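Local coordinates for STU0660 (Streptococcus thermophilus, PDB 3ZTH), which is a large Csn2 protein involved in CRISPR-mediated bacterial immunity and probably binds DNA, at residues I78-F83 against I201-I206. Sequence-based numbering, arbitrary orientation.
Sequences IDISSF and IVLKNI
Over one face of the Phe-83 ring lies the Ile-206 methyl CD1, 4.3 Å from the ring centroid and 16° off its normal, a CH-pi contact; Tyr-32 of a second subunit meets the same ring edge-to-face, Lys-180 makes a cation-pi contact with it, and the Phe-209 ring also meets it. Phe-83 and Ile-206 follow neighbouring parallel strands, 76-80 and 199-204, in the central sheet of a P-loop NTPase-like fold. Ile-80 N donates to Val-202 O, while Ile-78 O and Ile-80 O receive the amides of Val-202 and Lys-204. Branched Ile-78, Ile-80 and Ile-201 suit extended backbone; with Leu-203 they share the apolar face turned to helix 177-192, Ile-80 CG2 only 3.3 Å from Leu-203 CD2. Asp-79 faces helix 28-43; its OD2 accepts from Trp-35 NE1 of that helix and from the hydroxyl of Tyr-77, on its own strand. Asn-205 ND2 reaches Ser-81 O at 2.8 Å, on a lone pair, though the bond is bent (140°). Lys-204, in cation-pi contact with Trp-35, runs extended alongside Ser-81 and bends only at chi4 (-66°), bringing NZ to Ser-81 OG at 2.9 Å; that small hydroxyl donates to the syn side of Asp-79 OD1, slightly out of the carboxylate plane.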
ATOM      1  N   ILE A  78      16.859  -8.834  22.772  1.00 29.36           N
ATOM      2  CA  ILE A  78      15.669  -8.114  23.202  1.00 30.66           C
ATOM      3  C   ILE A  78      16.075  -6.800  23.840  1.00 31.23           C
ATOM      4  O   ILE A  78      16.730  -6.783  24.884  1.00 31.94           O
ATOM      5  CB  ILE A  78      14.845  -8.867  24.237  1.00 28.30           C
ATOM      6  CG1 ILE A  78      14.240 -10.124  23.622  1.00 28.86           C
ATOM      7  CG2 ILE A  78      13.759  -7.941  24.770  1.00 28.76           C
ATOM      8  CD1 ILE A  78      13.295 -10.879  24.568  1.00 26.99           C
ATOM      9  N   ASP A  79      15.674  -5.700  23.219  1.00 32.67           N
ATOM     10  CA  ASP A  79      16.012  -4.386  23.737  1.00 32.60           C
ATOM     11  C   ASP A  79      14.882  -3.775  24.541  1.00 30.38           C
ATOM     12  O   ASP A  79      13.775  -3.620  24.049  1.00 30.54           O
ATOM     13  CB  ASP A  79      16.372  -3.437  22.598  1.00 36.62           C
ATOM     14  CG  ASP A  79      17.086  -2.194  23.095  1.00 39.38           C
ATOM     15  OD1 ASP A  79      16.394  -1.223  23.463  1.00 42.91           O
ATOM     16  OD2 ASP A  79      18.336  -2.198  23.138  1.00 39.33           O
ATOM     17  N   ILE A  80      15.169  -3.434  25.789  1.00 29.76           N
ATOM     18  CA  ILE A  80      14.184  -2.805  26.646  1.00 29.11           C
ATOM     19  C   ILE A  80      14.719  -1.463  27.136  1.00 29.53           C
ATOM     20  O   ILE A  80      15.466  -1.391  28.108  1.00 29.34           O
ATOM     21  CB  ILE A  80      13.822  -3.709  27.834  1.00 28.98           C
ATOM     22  CG1 ILE A  80      13.020  -4.910  27.324  1.00 32.81           C
ATOM     23  CG2 ILE A  80      12.999  -2.943  28.850  1.00 26.22           C
ATOM     24  CD1 ILE A  80      12.563  -5.849  28.421  1.00 36.62           C
ATOM     25  N   SER A  81      14.342  -0.402  26.431  1.00 30.57           N
ATOM     26  CA  SER A  81      14.771   0.945  26.779  1.00 31.75           C
ATOM     27  C   SER A  81      13.602   1.787  27.248  1.00 31.99           C
ATOM     28  O   SER A  81      13.750   2.979  27.487  1.00 35.31           O
ATOM     29  CB  SER A  81      15.459   1.611  25.586  1.00 30.36           C
ATOM     30  OG  SER A  81      16.725   1.008  25.350  1.00 34.38           O
ATOM     31  N   SER A  82      12.440   1.154  27.377  1.00 30.86           N
ATOM     32  CA  SER A  82      11.236   1.828  27.854  1.00 32.53           C
ATOM     33  C   SER A  82      10.205   0.774  28.222  1.00 34.05           C
ATOM     34  O   SER A  82      10.294  -0.373  27.773  1.00 34.00           O
ATOM     35  CB  SER A  82      10.640   2.719  26.769  1.00 30.27           C
ATOM     36  OG  SER A  82       9.962   1.932  25.803  1.00 31.50           O
ATOM     37  N   PHE A  83       9.226   1.151  29.038  1.00 34.52           N
ATOM     38  CA  PHE A  83       8.196   0.189  29.388  1.00 37.19           C
ATOM     39  C   PHE A  83       7.351  -0.162  28.155  1.00 38.12           C
ATOM     40  O   PHE A  83       6.704  -1.215  28.107  1.00 38.08           O
ATOM     41  CB  PHE A  83       7.318   0.725  30.513  1.00 37.29           C
ATOM     42  CG  PHE A  83       7.948   0.609  31.868  1.00 39.32           C
ATOM     43  CD1 PHE A  83       8.461  -0.612  32.306  1.00 40.32           C
ATOM     44  CD2 PHE A  83       8.038   1.709  32.707  1.00 39.16           C
ATOM     45  CE1 PHE A  83       9.055  -0.732  33.557  1.00 40.56           C
ATOM     46  CE2 PHE A  83       8.633   1.597  33.964  1.00 42.24           C
ATOM     47  CZ  PHE A  83       9.142   0.375  34.388  1.00 41.03           C
ATOM     48  N   ILE A 201      19.656  -9.774  26.602  1.00 30.94           N
ATOM     49  CA  ILE A 201      18.677  -8.765  26.955  1.00 31.51           C
ATOM     50  C   ILE A 201      19.336  -7.505  27.501  1.00 30.03           C
ATOM     51  O   ILE A 201      20.080  -7.555  28.480  1.00 30.30           O
ATOM     52  CB  ILE A 201      17.692  -9.335  27.990  1.00 33.15           C
ATOM     53  CG1 ILE A 201      17.048 -10.602  27.417  1.00 34.35           C
ATOM     54  CG2 ILE A 201      16.637  -8.295  28.349  1.00 32.25           C
ATOM     55  CD1 ILE A 201      15.999 -11.213  28.306  1.00 35.65           C
ATOM     56  N   VAL A 202      19.053  -6.381  26.850  1.00 30.25           N
ATOM     57  CA  VAL A 202      19.599  -5.078  27.230  1.00 30.31           C
ATOM     58  C   VAL A 202      18.553  -4.235  27.943  1.00 31.92           C
ATOM     59  O   VAL A 202      17.434  -4.096  27.453  1.00 31.29           O
ATOM     60  CB  VAL A 202      20.073  -4.294  25.986  1.00 28.24           C
ATOM     61  CG1 VAL A 202      20.383  -2.864  26.355  1.00 26.53           C
ATOM     62  CG2 VAL A 202      21.298  -4.948  25.397  1.00 27.29           C
ATOM     63  N   LEU A 203      18.925  -3.655  29.082  1.00 33.95           N
ATOM     64  CA  LEU A 203      18.003  -2.820  29.852  1.00 37.64           C
ATOM     65  C   LEU A 203      18.547  -1.451  30.258  1.00 37.94           C
ATOM     66  O   LEU A 203      19.487  -1.357  31.040  1.00 40.22           O
ATOM     67  CB  LEU A 203      17.572  -3.558  31.117  1.00 39.89           C
ATOM     68  CG  LEU A 203      16.524  -4.659  30.955  1.00 42.92           C
ATOM     69  CD1 LEU A 203      16.770  -5.769  31.968  1.00 44.67           C
ATOM     70  CD2 LEU A 203      15.143  -4.059  31.146  1.00 43.47           C
ATOM     71  N   LYS A 204      17.958  -0.383  29.739  1.00 37.99           N
ATOM     72  CA  LYS A 204      18.399   0.945  30.132  1.00 38.75           C
ATOM     73  C   LYS A 204      17.187   1.843  30.329  1.00 37.92           C
ATOM     74  O   LYS A 204      16.099   1.519  29.873  1.00 36.64           O
ATOM     75  CB  LYS A 204      19.362   1.538  29.092  1.00 41.09           C
ATOM     76  CG  LYS A 204      18.729   2.249  27.915  1.00 41.90           C
ATOM     77  CD  LYS A 204      19.818   2.921  27.070  1.00 41.56           C
ATOM     78  CE  LYS A 204      19.238   3.915  26.049  1.00 41.28           C
ATOM     79  NZ  LYS A 204      18.418   3.277  24.984  1.00 35.10           N
ATOM     80  N   ASN A 205      17.382   2.949  31.041  1.00 39.84           N
ATOM     81  CA  ASN A 205      16.323   3.921  31.323  1.00 42.03           C
ATOM     82  C   ASN A 205      15.321   3.490  32.377  1.00 42.40           C
ATOM     83  O   ASN A 205      14.433   4.247  32.715  1.00 45.59           O
ATOM     84  CB  ASN A 205      15.545   4.264  30.053  1.00 44.19           C
ATOM     85  CG  ASN A 205      16.436   4.750  28.944  1.00 45.09           C
ATOM     86  OD1 ASN A 205      17.195   5.701  29.119  1.00 47.02           O
ATOM     87  ND2 ASN A 205      16.349   4.103  27.788  1.00 44.52           N
ATOM     88  N   ILE A 206      15.452   2.284  32.901  1.00 44.83           N
ATOM     89  CA  ILE A 206      14.508   1.804  33.902  1.00 45.14           C
ATOM     90  C   ILE A 206      14.781   2.282  35.328  1.00 44.57           C
ATOM     91  O   ILE A 206      13.843   2.499  36.099  1.00 44.36           O
ATOM     92  CB  ILE A 206      14.444   0.267  33.877  1.00 47.81           C
ATOM     93  CG1 ILE A 206      13.943  -0.188  32.509  1.00 48.57           C
ATOM     94  CG2 ILE A 206      13.518  -0.247  34.965  1.00 51.61           C
ATOM     95  CD1 ILE A 206      12.679   0.542  32.055  1.00 49.96           C
TER